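Local coordinates for spike protein P5 (Enterobacteria phage PRD1, PDB 1YQ5) that forms, together with proteins P31 and P2, the spike complexes at the five-fold vertices of the phage capsid and is essential for infectivity, at residues D5-M10 / V37-T42; F29-A34 / A49-A54; S58-I63 / L106-V111; V81-S86 / S116-K121. All coordinates share one frame; numbering follows the deposited sequence.

Interaction 1 of 4, residues D5-M10 / V37-T42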
loop_
_atom_site.group_PDB
_atom_site.type_symbol
_atom_site.label_atom_id
_atom_site.label_comp_id
_atom_site.label_asym_id
_atom_site.label_seq_id
_atom_site.Cartn_x
_atom_site.Cartn_y
_atom_site.Cartn_z
ATOM N N ASP A 5 1.916 17.548 -8.426
ATOM C CA ASP A 5 0.970 16.952 -9.356
ATOM C C ASP A 5 0.252 15.765 -8.745
ATOM O O ASP A 5 0.846 14.976 -8.011
ATOM C CB ASP A 5 1.689 16.502 -10.627
ATOM C CG ASP A 5 2.495 17.613 -11.258
ATOM O OD1 ASP A 5 3.631 17.858 -10.802
ATOM O OD2 ASP A 5 1.982 18.247 -12.199
ATOM N N ALA A 6 -1.031 15.645 -9.061
ATOM C CA ALA A 6 -1.837 14.544 -8.554
ATOM C C ALA A 6 -3.112 14.434 -9.366
ATOM O O ALA A 6 -3.572 15.409 -9.968
ATOM C CB ALA A 6 -2.174 14.767 -7.079
ATOM N N LEU A 7 -3.677 13.236 -9.387
ATOM C CA LEU A 7 -4.915 12.989 -10.108
ATOM C C LEU A 7 -5.643 11.851 -9.405
ATOM O O LEU A 7 -5.060 10.806 -9.146
ATOM C CB LEU A 7 -4.619 12.603 -11.559
ATOM C CG LEU A 7 -5.845 12.342 -12.434
ATOM C CD1 LEU A 7 -6.652 13.624 -12.540
ATOM C CD2 LEU A 7 -5.415 11.873 -13.823
ATOM N N SER A 8 -6.912 12.074 -9.082
ATOM C CA SER A 8 -7.724 11.064 -8.418
ATOM C C SER A 8 -8.956 10.832 -9.285
ATOM O O SER A 8 -9.664 11.777 -9.640
ATOM C CB SER A 8 -8.119 11.544 -7.018
ATOM O OG SER A 8 -8.781 10.517 -6.299
ATOM N N LEU A 9 -9.205 9.573 -9.626
ATOM C CA LEU A 9 -10.320 9.227 -10.491
ATOM C C LEU A 9 -11.258 8.184 -9.900
ATOM O O LEU A 9 -10.856 7.349 -9.086
ATOM C CB LEU A 9 -9.791 8.686 -11.822
ATOM C CG LEU A 9 -8.685 9.457 -12.543
ATOM C CD1 LEU A 9 -8.133 8.609 -13.678
ATOM C CD2 LEU A 9 -9.230 10.779 -13.066
HETATM N N MSE A 10 -12.514 8.246 -10.330
HETATM C CA MSE A 10 -13.523 7.285 -9.914
HETATM C C MSE A 10 -13.966 6.647 -11.232
HETATM O O MSE A 10 -14.482 7.325 -12.125
HETATM C CB MSE A 10 -14.691 7.986 -9.216
HETATM C CG MSE A 10 -15.637 7.038 -8.479
HETATM SE SE MSE A 10 -16.845 6.117 -9.677
HETATM C CE MSE A 10 -18.053 7.601 -9.992
ATOM N N VAL A 37 -12.046 13.163 -9.615
ATOM C CA VAL A 37 -12.449 13.513 -8.257
ATOM C C VAL A 37 -11.620 14.683 -7.745
ATOM O O VAL A 37 -12.116 15.544 -7.025
ATOM C CB VAL A 37 -12.261 12.316 -7.309
ATOM C CG1 VAL A 37 -12.580 12.727 -5.877
ATOM C CG2 VAL A 37 -13.159 11.169 -7.751
ATOM N N ASN A 38 -10.350 14.707 -8.122
ATOM C CA ASN A 38 -9.456 15.773 -7.701
ATOM C C ASN A 38 -8.259 15.790 -8.637
ATOM O O ASN A 38 -7.770 14.735 -9.056
ATOM C CB ASN A 38 -8.988 15.537 -6.259
ATOM C CG ASN A 38 -8.086 16.649 -5.744
ATOM O OD1 ASN A 38 -8.508 17.804 -5.617
ATOM N ND2 ASN A 38 -6.839 16.308 -5.447
ATOM N N SER A 39 -7.797 16.990 -8.964
ATOM C CA SER A 39 -6.659 17.162 -9.854
ATOM C C SER A 39 -5.758 18.267 -9.313
ATOM O O SER A 39 -6.245 19.298 -8.853
ATOM C CB SER A 39 -7.154 17.543 -11.250
ATOM O OG SER A 39 -6.076 17.612 -12.162
ATOM N N VAL A 40 -4.447 18.042 -9.361
ATOM C CA VAL A 40 -3.473 19.019 -8.890
ATOM C C VAL A 40 -2.388 19.171 -9.951
ATOM O O VAL A 40 -1.788 18.186 -10.382
ATOM C CB VAL A 40 -2.821 18.569 -7.566
ATOM C CG1 VAL A 40 -1.783 19.590 -7.119
ATOM C CG2 VAL A 40 -3.892 18.401 -6.494
ATOM N N GLY A 41 -2.142 20.406 -10.376
ATOM C CA GLY A 41 -1.128 20.636 -11.390
ATOM C C GLY A 41 -1.571 20.063 -12.723
ATOM O O GLY A 41 -2.745 19.746 -12.906
ATOM N N THR A 42 -0.634 19.911 -13.652
ATOM C CA THR A 42 -0.954 19.390 -14.971
ATOM C C THR A 42 -0.046 18.240 -15.394
ATOM O O THR A 42 -0.088 17.807 -16.548
ATOM C CB THR A 42 -0.832 20.494 -16.029
ATOM O OG1 THR A 42 0.493 21.037 -15.986
ATOM C CG2 THR A 42 -1.828 21.610 -15.757
HETATM O O HOH W 1 1.933 20.876 -12.787
#
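Ser-8 O is gripped by two backbone amides of the partner strand, Val-37 N at 2.8 Å and, weakly, Asn-38 N at 3.4 Å. Two successive residues facing one make this a classic beta bulge, set where the chain turns a corner at Val-37. Beyond it the antiparallel pairing is regular: Ser-8 N donates to Asn-38 O at 2.8 Å, and Ala-6 and Val-40 exchange both backbone bonds. On the face of Ala-6, Ser-8, Asn-38 and Val-40, Ala-6 CB lies 3.9 Å from Val-40 CB; Leu-60 of a second subunit packs on Ala-6, and Tyr-108 of that subunit on Asn-38. Val-37 CG2, anti to its own carbonyl carbon, reaches back to Met-10 CB (a selenomethionine) at 3.8 Å. At the far end a water donates to Asp-5 OD2 (2.7 Å) and accepts from Thr-42 N (2.9 Å). The same carboxylate takes the N-H of Gly-43 and forms a salt bridge with Lys-57, while Ser-8 OG bonds to Thr-139 OG1. Backbone bonds thus fix the strand register, and the buried Asp-5, with a lysine, an amide and a water around it, probably stays charged.

Interaction 2 of 4, residues F29-A34 / A49-A54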
loop_
_atom_site.group_PDB
_atom_site.type_symbol
_atom_site.label_atom_id
_atom_site.label_comp_id
_atom_site.label_asym_id
_atom_site.label_seq_id
_atom_site.Cartn_x
_atom_site.Cartn_y
_atom_site.Cartn_z
ATOM N N PHE A 29 -7.091 -0.449 -18.607
ATOM C CA PHE A 29 -8.250 0.437 -18.624
ATOM C C PHE A 29 -8.109 1.734 -19.414
ATOM O O PHE A 29 -7.091 2.417 -19.347
ATOM C CB PHE A 29 -8.633 0.818 -17.189
ATOM C CG PHE A 29 -9.105 -0.329 -16.346
ATOM C CD1 PHE A 29 -8.887 -0.319 -14.970
ATOM C CD2 PHE A 29 -9.804 -1.394 -16.906
ATOM C CE1 PHE A 29 -9.363 -1.351 -14.166
ATOM C CE2 PHE A 29 -10.283 -2.431 -16.109
ATOM C CZ PHE A 29 -10.061 -2.406 -14.734
ATOM N N ASP A 30 -9.165 2.062 -20.149
ATOM C CA ASP A 30 -9.249 3.304 -20.903
ATOM C C ASP A 30 -9.821 4.244 -19.842
ATOM O O ASP A 30 -10.968 4.076 -19.432
ATOM C CB ASP A 30 -10.253 3.153 -22.046
ATOM C CG ASP A 30 -10.544 4.467 -22.752
ATOM O OD1 ASP A 30 -10.544 5.531 -22.093
ATOM O OD2 ASP A 30 -10.792 4.431 -23.972
ATOM N N LEU A 31 -9.036 5.217 -19.389
ATOM C CA LEU A 31 -9.507 6.129 -18.348
ATOM C C LEU A 31 -9.994 7.495 -18.840
ATOM O O LEU A 31 -10.229 8.400 -18.034
ATOM C CB LEU A 31 -8.406 6.337 -17.305
ATOM C CG LEU A 31 -7.888 5.085 -16.588
ATOM C CD1 LEU A 31 -6.754 5.472 -15.641
ATOM C CD2 LEU A 31 -9.020 4.421 -15.824
ATOM N N SER A 32 -10.159 7.641 -20.149
ATOM C CA SER A 32 -10.599 8.915 -20.712
ATOM C C SER A 32 -11.953 9.356 -20.161
ATOM O O SER A 32 -12.184 10.545 -19.949
ATOM C CB SER A 32 -10.671 8.828 -22.240
ATOM O OG SER A 32 -11.612 7.853 -22.653
ATOM N N GLY A 33 -12.836 8.394 -19.922
ATOM C CA GLY A 33 -14.157 8.715 -19.410
ATOM C C GLY A 33 -14.308 8.647 -17.902
ATOM O O GLY A 33 -15.416 8.780 -17.385
ATOM N N ALA A 34 -13.206 8.434 -17.189
ATOM C CA ALA A 34 -13.262 8.357 -15.735
ATOM C C ALA A 34 -13.636 9.713 -15.147
ATOM O O ALA A 34 -13.342 10.757 -15.731
ATOM C CB ALA A 34 -11.916 7.903 -15.180
ATOM N N ALA A 49 -5.171 5.614 -22.602
ATOM C CA ALA A 49 -4.085 4.679 -22.292
ATOM C C ALA A 49 -3.899 4.433 -20.789
ATOM O O ALA A 49 -3.382 3.394 -20.386
ATOM C CB ALA A 49 -2.776 5.188 -22.894
ATOM N N GLY A 50 -4.319 5.394 -19.974
ATOM C CA GLY A 50 -4.187 5.276 -18.529
ATOM C C GLY A 50 -3.979 6.672 -17.981
ATOM O O GLY A 50 -4.775 7.567 -18.259
ATOM N N ILE A 51 -2.924 6.876 -17.201
ATOM C CA ILE A 51 -2.638 8.209 -16.686
ATOM C C ILE A 51 -1.297 8.648 -17.262
ATOM O O ILE A 51 -0.262 8.032 -16.998
ATOM C CB ILE A 51 -2.579 8.242 -15.146
ATOM C CG1 ILE A 51 -3.964 7.938 -14.568
ATOM C CG2 ILE A 51 -2.124 9.622 -14.673
ATOM C CD1 ILE A 51 -4.023 7.993 -13.051
ATOM N N GLN A 52 -1.335 9.709 -18.061
ATOM C CA GLN A 52 -0.147 10.247 -18.716
ATOM C C GLN A 52 0.723 11.078 -17.783
ATOM O O GLN A 52 0.216 11.841 -16.958
ATOM C CB GLN A 52 -0.552 11.153 -19.885
ATOM C CG GLN A 52 -1.495 10.546 -20.915
ATOM C CD GLN A 52 -0.823 9.503 -21.777
ATOM O OE1 GLN A 52 0.350 9.642 -22.139
ATOM N NE2 GLN A 52 -1.561 8.461 -22.128
ATOM N N LEU A 53 2.038 10.932 -17.924
ATOM C CA LEU A 53 2.984 11.721 -17.141
ATOM C C LEU A 53 3.584 12.715 -18.128
ATOM O O LEU A 53 4.165 12.313 -19.134
ATOM C CB LEU A 53 4.095 10.850 -16.550
ATOM C CG LEU A 53 3.794 10.156 -15.217
ATOM C CD1 LEU A 53 2.697 9.124 -15.403
ATOM C CD2 LEU A 53 5.060 9.503 -14.686
ATOM N N ALA A 54 3.427 14.005 -17.845
ATOM C CA ALA A 54 3.945 15.053 -18.724
ATOM C C ALA A 54 5.469 15.039 -18.791
ATOM O O ALA A 54 6.141 14.599 -17.856
ATOM C CB ALA A 54 3.456 16.419 -18.249
HETATM O O HOH W 2 -4.521 1.833 -18.363
#
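Ala-49 meets the loop 29-34 through water: its carbonyl O and that of Phe-29 each accept a hydrogen from one molecule, with Ala-49 O and Phe-29 O both 2.8 Å from the water. Two carbonyls that could not bond each other are thereby joined, and no direct hydrogen bond crosses between the segments. Next comes Gly-50, whose bare backbone serves as the seat for Leu-31. The leucine's CD1 rests 3.8 Å from Gly-50 C and 3.9 Å from Gly-50 CA, and its CB approaches Gly-50 O. With CG beside its backbone N (chi1 -59°) and the chain extended beyond it, Leu-31 carries CD1 onward to Ile-51, where it touches CG1 at 3.9 Å. Ile-51 lies in the short strand 51-53; its side chain also packs on Leu-44 and Phe-122, while Leu-31 is backed by Leu-9 and Tyr-11. From Gln-52 onward the chain draws away from the loop, while Ile-51, Gln-52 and Leu-53 pair with neighbouring strands of the sheet.

The loop has its own internal bonding. Asp-30 OD1 accepts from Ser-32 N at 2.9 Å, forming an Asx turn, and from Ser-32 OG at 2.6 Å through its syn lone pair. A type I beta turn from Leu-31 to Ala-34 overlaps it, closed by Ala-34 N to Leu-31 O. Such a leucine, directed from a connecting loop into the apolar layer between two antiparallel sheets, is in keeping with the beta-jelly-roll of this C-terminal domain.

Interaction 3 of 4, residues S58-I63 / L106-V111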
loop_
_atom_site.group_PDB
_atom_site.type_symbol
_atom_site.label_atom_id
_atom_site.label_comp_id
_atom_site.label_asym_id
_atom_site.label_seq_id
_atom_site.Cartn_x
_atom_site.Cartn_y
_atom_site.Cartn_z
ATOM N N SER A 58 9.898 13.255 -14.321
ATOM C CA SER A 58 10.498 12.061 -13.731
ATOM C C SER A 58 10.493 12.254 -12.216
ATOM O O SER A 58 10.589 13.380 -11.731
ATOM C CB SER A 58 11.939 11.877 -14.220
ATOM O OG SER A 58 11.975 11.525 -15.591
ATOM N N GLY A 59 10.369 11.166 -11.467
ATOM C CA GLY A 59 10.361 11.293 -10.021
ATOM C C GLY A 59 9.662 10.154 -9.307
ATOM O O GLY A 59 9.420 9.090 -9.889
ATOM N N LEU A 60 9.337 10.381 -8.038
ATOM C CA LEU A 60 8.674 9.380 -7.215
ATOM C C LEU A 60 7.173 9.600 -7.231
ATOM O O LEU A 60 6.695 10.726 -7.059
ATOM C CB LEU A 60 9.188 9.452 -5.776
ATOM C CG LEU A 60 10.649 9.047 -5.570
ATOM C CD1 LEU A 60 11.087 9.389 -4.153
ATOM C CD2 LEU A 60 10.803 7.549 -5.834
ATOM N N TYR A 61 6.435 8.516 -7.439
ATOM C CA TYR A 61 4.985 8.576 -7.493
ATOM C C TYR A 61 4.314 7.608 -6.533
ATOM O O TYR A 61 4.701 6.443 -6.445
ATOM C CB TYR A 61 4.496 8.270 -8.911
ATOM C CG TYR A 61 4.768 9.374 -9.902
ATOM C CD1 TYR A 61 6.045 9.573 -10.427
ATOM C CD2 TYR A 61 3.752 10.250 -10.284
ATOM C CE1 TYR A 61 6.300 10.627 -11.310
ATOM C CE2 TYR A 61 3.995 11.298 -11.159
ATOM C CZ TYR A 61 5.267 11.486 -11.668
ATOM O OH TYR A 61 5.499 12.548 -12.517
ATOM N N GLN A 62 3.311 8.106 -5.815
ATOM C CA GLN A 62 2.539 7.282 -4.894
ATOM C C GLN A 62 1.266 6.959 -5.660
ATOM O O GLN A 62 0.561 7.859 -6.120
ATOM C CB GLN A 62 2.205 8.046 -3.612
ATOM C CG GLN A 62 1.278 7.287 -2.661
ATOM C CD GLN A 62 1.779 5.889 -2.325
ATOM O OE1 GLN A 62 2.923 5.709 -1.904
ATOM N NE2 GLN A 62 0.916 4.890 -2.505
ATOM N N ILE A 63 0.977 5.672 -5.792
ATOM C CA ILE A 63 -0.176 5.219 -6.550
ATOM C C ILE A 63 -1.051 4.237 -5.784
ATOM O O ILE A 63 -0.549 3.350 -5.086
ATOM C CB ILE A 63 0.301 4.531 -7.840
ATOM C CG1 ILE A 63 1.146 5.512 -8.658
ATOM C CG2 ILE A 63 -0.883 4.013 -8.634
ATOM C CD1 ILE A 63 2.042 4.839 -9.674
ATOM N N LEU A 106 4.665 2.960 -4.209
ATOM C CA LEU A 106 5.506 4.150 -4.234
ATOM C C LEU A 106 6.602 3.663 -5.173
ATOM O O LEU A 106 7.338 2.740 -4.837
ATOM C CB LEU A 106 6.112 4.469 -2.863
ATOM C CG LEU A 106 7.204 5.552 -2.936
ATOM C CD1 LEU A 106 6.614 6.824 -3.514
ATOM C CD2 LEU A 106 7.799 5.820 -1.556
ATOM N N ILE A 107 6.692 4.264 -6.353
ATOM C CA ILE A 107 7.677 3.845 -7.336
ATOM C C ILE A 107 8.364 5.026 -8.000
ATOM O O ILE A 107 7.877 6.159 -7.939
ATOM C CB ILE A 107 7.008 3.014 -8.449
ATOM C CG1 ILE A 107 5.940 3.866 -9.150
ATOM C CG2 ILE A 107 6.384 1.761 -7.866
ATOM C CD1 ILE A 107 5.286 3.199 -10.350
ATOM N N TYR A 108 9.505 4.753 -8.627
ATOM C CA TYR A 108 10.228 5.792 -9.343
ATOM C C TYR A 108 9.833 5.672 -10.807
ATOM O O TYR A 108 9.859 4.578 -11.377
ATOM C CB TYR A 108 11.741 5.617 -9.234
ATOM C CG TYR A 108 12.475 6.698 -9.992
ATOM C CD1 TYR A 108 12.589 7.982 -9.464
ATOM C CD2 TYR A 108 12.984 6.462 -11.270
ATOM C CE1 TYR A 108 13.186 9.010 -10.188
ATOM C CE2 TYR A 108 13.587 7.485 -12.005
ATOM C CZ TYR A 108 13.681 8.755 -11.454
ATOM O OH TYR A 108 14.261 9.779 -12.165
ATOM N N CYS A 109 9.468 6.795 -11.412
ATOM C CA CYS A 109 9.068 6.802 -12.812
ATOM C C CYS A 109 9.996 7.667 -13.641
ATOM O O CYS A 109 10.172 8.857 -13.358
ATOM C CB CYS A 109 7.644 7.350 -12.971
ATOM S SG CYS A 109 6.349 6.359 -12.207
ATOM N N ASN A 110 10.596 7.068 -14.661
ATOM C CA ASN A 110 11.455 7.823 -15.554
ATOM C C ASN A 110 10.552 8.262 -16.698
ATOM O O ASN A 110 9.868 7.437 -17.304
ATOM C CB ASN A 110 12.590 6.954 -16.100
ATOM C CG ASN A 110 13.458 7.704 -17.091
ATOM O OD1 ASN A 110 13.950 8.791 -16.797
ATOM N ND2 ASN A 110 13.647 7.130 -18.272
ATOM N N VAL A 111 10.532 9.559 -16.978
ATOM C CA VAL A 111 9.711 10.081 -18.059
ATOM C C VAL A 111 10.624 10.372 -19.244
ATOM O O VAL A 111 11.496 11.232 -19.167
ATOM C CB VAL A 111 8.988 11.370 -17.627
ATOM C CG1 VAL A 111 8.230 11.970 -18.807
ATOM C CG2 VAL A 111 8.026 11.051 -16.483
#
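Tyr-61 and Cys-109 pack closely on the buried face of this antiparallel pair: Cys-109 SG lies 3.7 Å from Tyr-61 CD1, an oblique sulfur-aromatic contact. Chi1 of -64° sets SG beside the cysteine's own backbone N and against the ring, which CB also touches. Farther along, Ile-63 CD1 meets Ile-107 CD1 at 3.7 Å, the two side chains crossing at a slant. Leu-53 covers Tyr-61 and Cys-109, while Leu-120 and Phe-122 cover Ile-63.

The other face carries Leu-60, Gln-62, Leu-106 and Tyr-108. Leu-60 CD2 approaches the edge of the Tyr-108 ring, whose CE1 passes 3.6 Å from Gly-59 CA. Gln-62 crosses Leu-106 at about a right angle, bringing its OE1 to Leu-106 CB. This face lies at the trimer interface: Ala-6 and Asn-38 of one neighbouring subunit touch Leu-60 and Tyr-108, and Leu-106 of the other touches Gln-62. The most open part is the end at Ser-58 and Asn-110, where Val-111 N donates to Ser-58 OG at 2.8 Å in a nearly straight bond (171°).

Gly-59 with Cys-109 and Tyr-61 with Ile-107 supply four backbone bonds, Cys-109 N to Gly-59 O and Tyr-61 N to Ile-107 O both at 2.8 Å. Hydrogen bonding thus continues, through the serine side chain, past the last strand residue, while the face of Tyr-61, Ile-63, Ile-107 and Cys-109 is largely apolar, the Tyr-61 hydroxyl bonding to Lys-57 O.

Interaction 4 of 4, residues V81-S86 / S116-K121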
loop_
_atom_site.group_PDB
_atom_site.type_symbol
_atom_site.label_atom_id
_atom_site.label_comp_id
_atom_site.label_asym_id
_atom_site.label_seq_id
_atom_site.Cartn_x
_atom_site.Cartn_y
_atom_site.Cartn_z
ATOM N N VAL A 81 -0.606 -2.683 -11.988
ATOM C CA VAL A 81 -0.212 -1.339 -12.381
ATOM C C VAL A 81 1.075 -1.503 -13.173
ATOM O O VAL A 81 1.968 -2.248 -12.762
ATOM C CB VAL A 81 0.097 -0.442 -11.168
ATOM C CG1 VAL A 81 0.628 0.906 -11.647
ATOM C CG2 VAL A 81 -1.150 -0.251 -10.325
ATOM N N LYS A 82 1.172 -0.819 -14.306
ATOM C CA LYS A 82 2.372 -0.904 -15.122
ATOM C C LYS A 82 2.904 0.470 -15.480
ATOM O O LYS A 82 2.147 1.434 -15.576
ATOM C CB LYS A 82 2.092 -1.656 -16.425
ATOM C CG LYS A 82 1.520 -3.047 -16.244
ATOM C CD LYS A 82 1.433 -3.776 -17.577
ATOM C CE LYS A 82 0.484 -3.082 -18.530
ATOM N NZ LYS A 82 0.557 -3.655 -19.912
ATOM N N TYR A 83 4.217 0.549 -15.650
ATOM C CA TYR A 83 4.872 1.774 -16.080
ATOM C C TYR A 83 6.153 1.353 -16.784
ATOM O O TYR A 83 7.047 0.767 -16.170
ATOM C CB TYR A 83 5.221 2.704 -14.919
ATOM C CG TYR A 83 5.733 4.029 -15.445
ATOM C CD1 TYR A 83 4.851 4.970 -15.982
ATOM C CD2 TYR A 83 7.100 4.292 -15.519
ATOM C CE1 TYR A 83 5.317 6.134 -16.589
ATOM C CE2 TYR A 83 7.581 5.458 -16.131
ATOM C CZ TYR A 83 6.682 6.369 -16.665
ATOM O OH TYR A 83 7.143 7.500 -17.294
ATOM N N GLY A 84 6.234 1.636 -18.078
ATOM C CA GLY A 84 7.417 1.247 -18.819
ATOM C C GLY A 84 7.578 -0.258 -18.767
ATOM O O GLY A 84 6.599 -0.993 -18.900
ATOM N N SER A 85 8.804 -0.725 -18.545
ATOM C CA SER A 85 9.074 -2.159 -18.497
ATOM C C SER A 85 8.669 -2.820 -17.181
ATOM O O SER A 85 8.747 -4.042 -17.050
ATOM C CB SER A 85 10.563 -2.417 -18.746
ATOM O OG SER A 85 11.360 -1.761 -17.773
ATOM N N SER A 86 8.237 -2.026 -16.208
ATOM C CA SER A 86 7.850 -2.581 -14.911
ATOM C C SER A 86 6.355 -2.818 -14.749
ATOM O O SER A 86 5.535 -2.053 -15.252
ATOM C CB SER A 86 8.299 -1.650 -13.776
ATOM O OG SER A 86 9.705 -1.524 -13.711
ATOM N N SER A 116 3.201 8.290 -25.500
ATOM C CA SER A 116 2.710 6.921 -25.541
ATOM C C SER A 116 3.484 5.945 -24.657
ATOM O O SER A 116 3.002 4.851 -24.377
ATOM C CB SER A 116 2.679 6.428 -26.987
ATOM O OG SER A 116 1.691 7.137 -27.718
ATOM N N LEU A 117 4.675 6.338 -24.214
ATOM C CA LEU A 117 5.484 5.480 -23.346
ATOM C C LEU A 117 5.406 5.883 -21.870
ATOM O O LEU A 117 5.468 5.024 -20.983
ATOM C CB LEU A 117 6.950 5.512 -23.783
ATOM C CG LEU A 117 7.269 4.930 -25.157
ATOM C CD1 LEU A 117 8.746 5.136 -25.474
ATOM C CD2 LEU A 117 6.906 3.453 -25.178
ATOM N N ASP A 118 5.284 7.184 -21.613
ATOM C CA ASP A 118 5.219 7.698 -20.245
ATOM C C ASP A 118 3.791 7.685 -19.717
ATOM O O ASP A 118 3.177 8.734 -19.515
ATOM C CB ASP A 118 5.777 9.125 -20.189
ATOM C CG ASP A 118 7.183 9.222 -20.748
ATOM O OD1 ASP A 118 7.967 8.272 -20.541
ATOM O OD2 ASP A 118 7.510 10.252 -21.379
ATOM N N VAL A 119 3.269 6.489 -19.479
ATOM C CA VAL A 119 1.905 6.358 -18.997
ATOM C C VAL A 119 1.743 5.240 -17.979
ATOM O O VAL A 119 2.265 4.143 -18.153
ATOM C CB VAL A 119 0.928 6.094 -20.173
ATOM C CG1 VAL A 119 1.365 4.862 -20.946
ATOM C CG2 VAL A 119 -0.496 5.901 -19.647
ATOM N N LEU A 120 1.029 5.543 -16.904
ATOM C CA LEU A 120 0.751 4.556 -15.874
ATOM C C LEU A 120 -0.464 3.791 -16.385
ATOM O O LEU A 120 -1.500 4.397 -16.677
ATOM C CB LEU A 120 0.416 5.249 -14.552
ATOM C CG LEU A 120 1.576 5.951 -13.839
ATOM C CD1 LEU A 120 1.040 6.858 -12.746
ATOM C CD2 LEU A 120 2.517 4.905 -13.258
ATOM N N LYS A 121 -0.336 2.473 -16.510
ATOM C CA LYS A 121 -1.439 1.651 -16.994
ATOM C C LYS A 121 -2.062 0.875 -15.838
ATOM O O LYS A 121 -1.354 0.350 -14.977
ATOM C CB LYS A 121 -0.943 0.692 -18.075
ATOM C CG LYS A 121 -0.403 1.395 -19.321
ATOM C CD LYS A 121 0.079 0.391 -20.360
ATOM C CE LYS A 121 0.541 1.087 -21.633
ATOM N NZ LYS A 121 0.993 0.108 -22.665
HETATM O O HOH W 3 0.955 -2.953 -22.748
HETATM O O HOH W 4 3.931 2.591 -19.600
#
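Tyr-83 lies against the incoming segment 116-121, its CD1 3.6 Å from Leu-120 CD2 and 3.5 Å from Val-119 O. Leu-120 N sits at the ring's edge, in its plane. With CG anti to the backbone N (chi1 -173°), the ring extends along the partner chain as far as Asp-118, whose carboxylate plane is 20° from that of the ring. The phenol's polar partner is Asn-110 O; the Asp-118 carboxylate instead accepts from the amides of Leu-112, Gly-113 and Val-114, which hold it in place; the residue itself is the centre of an inverse gamma turn.

Beside this, Lys-82 and Lys-121 form a hydrogen-bonded antiparallel pair, with Lys-121 N to Lys-82 O at 2.8 Å and Lys-82 N to Lys-121 O at 2.9 Å. Their aliphatic stems touch, Lys-82 CE to Lys-121 CD at 3.9 Å. A water accepts from both NZ atoms, and the salt bridge of Lys-82 to Asp-28 probably eases the repulsion between the like charges.

Farther out, a type II' turn from Tyr-83 to Ser-86 places Gly-84 N 2.9 Å from a second water, which donates to Val-119 O at 2.7 Å and to Leu-117 O. In the sheet, strand 76-83 lies between 119-126 and its hairpin partner 86-93, strand 51-53 flanks 119-126 on the other side, and Cys-109 of strand 100-109 in the opposing sheet packs on Tyr-83.

In the fold
Apart from the loop 29-34, the contacts fall on strands of two antiparallel sheets of the jelly-roll, or the turns at their ends. Interactions 1 and 3 share one, strands 35-40 and 100-109 being its outermost members, with centres about 15 Å apart. Strands of interactions 2 and 4 belong to the other, where 51-53 and 119-126 are neighbours; these centres lie about 11 Å apart. Interactions 1 and 2 alternate along the chain, as do 3 and 4, whereas the first pair closes before the second opens. Leu-7 on Ile-51 and Cys-109 on Tyr-83 join the sheets through the core, and Leu-31 of the loop packs on Leu-9. Interactions 1 and 3 also meet across subunit boundaries in the homotrimer.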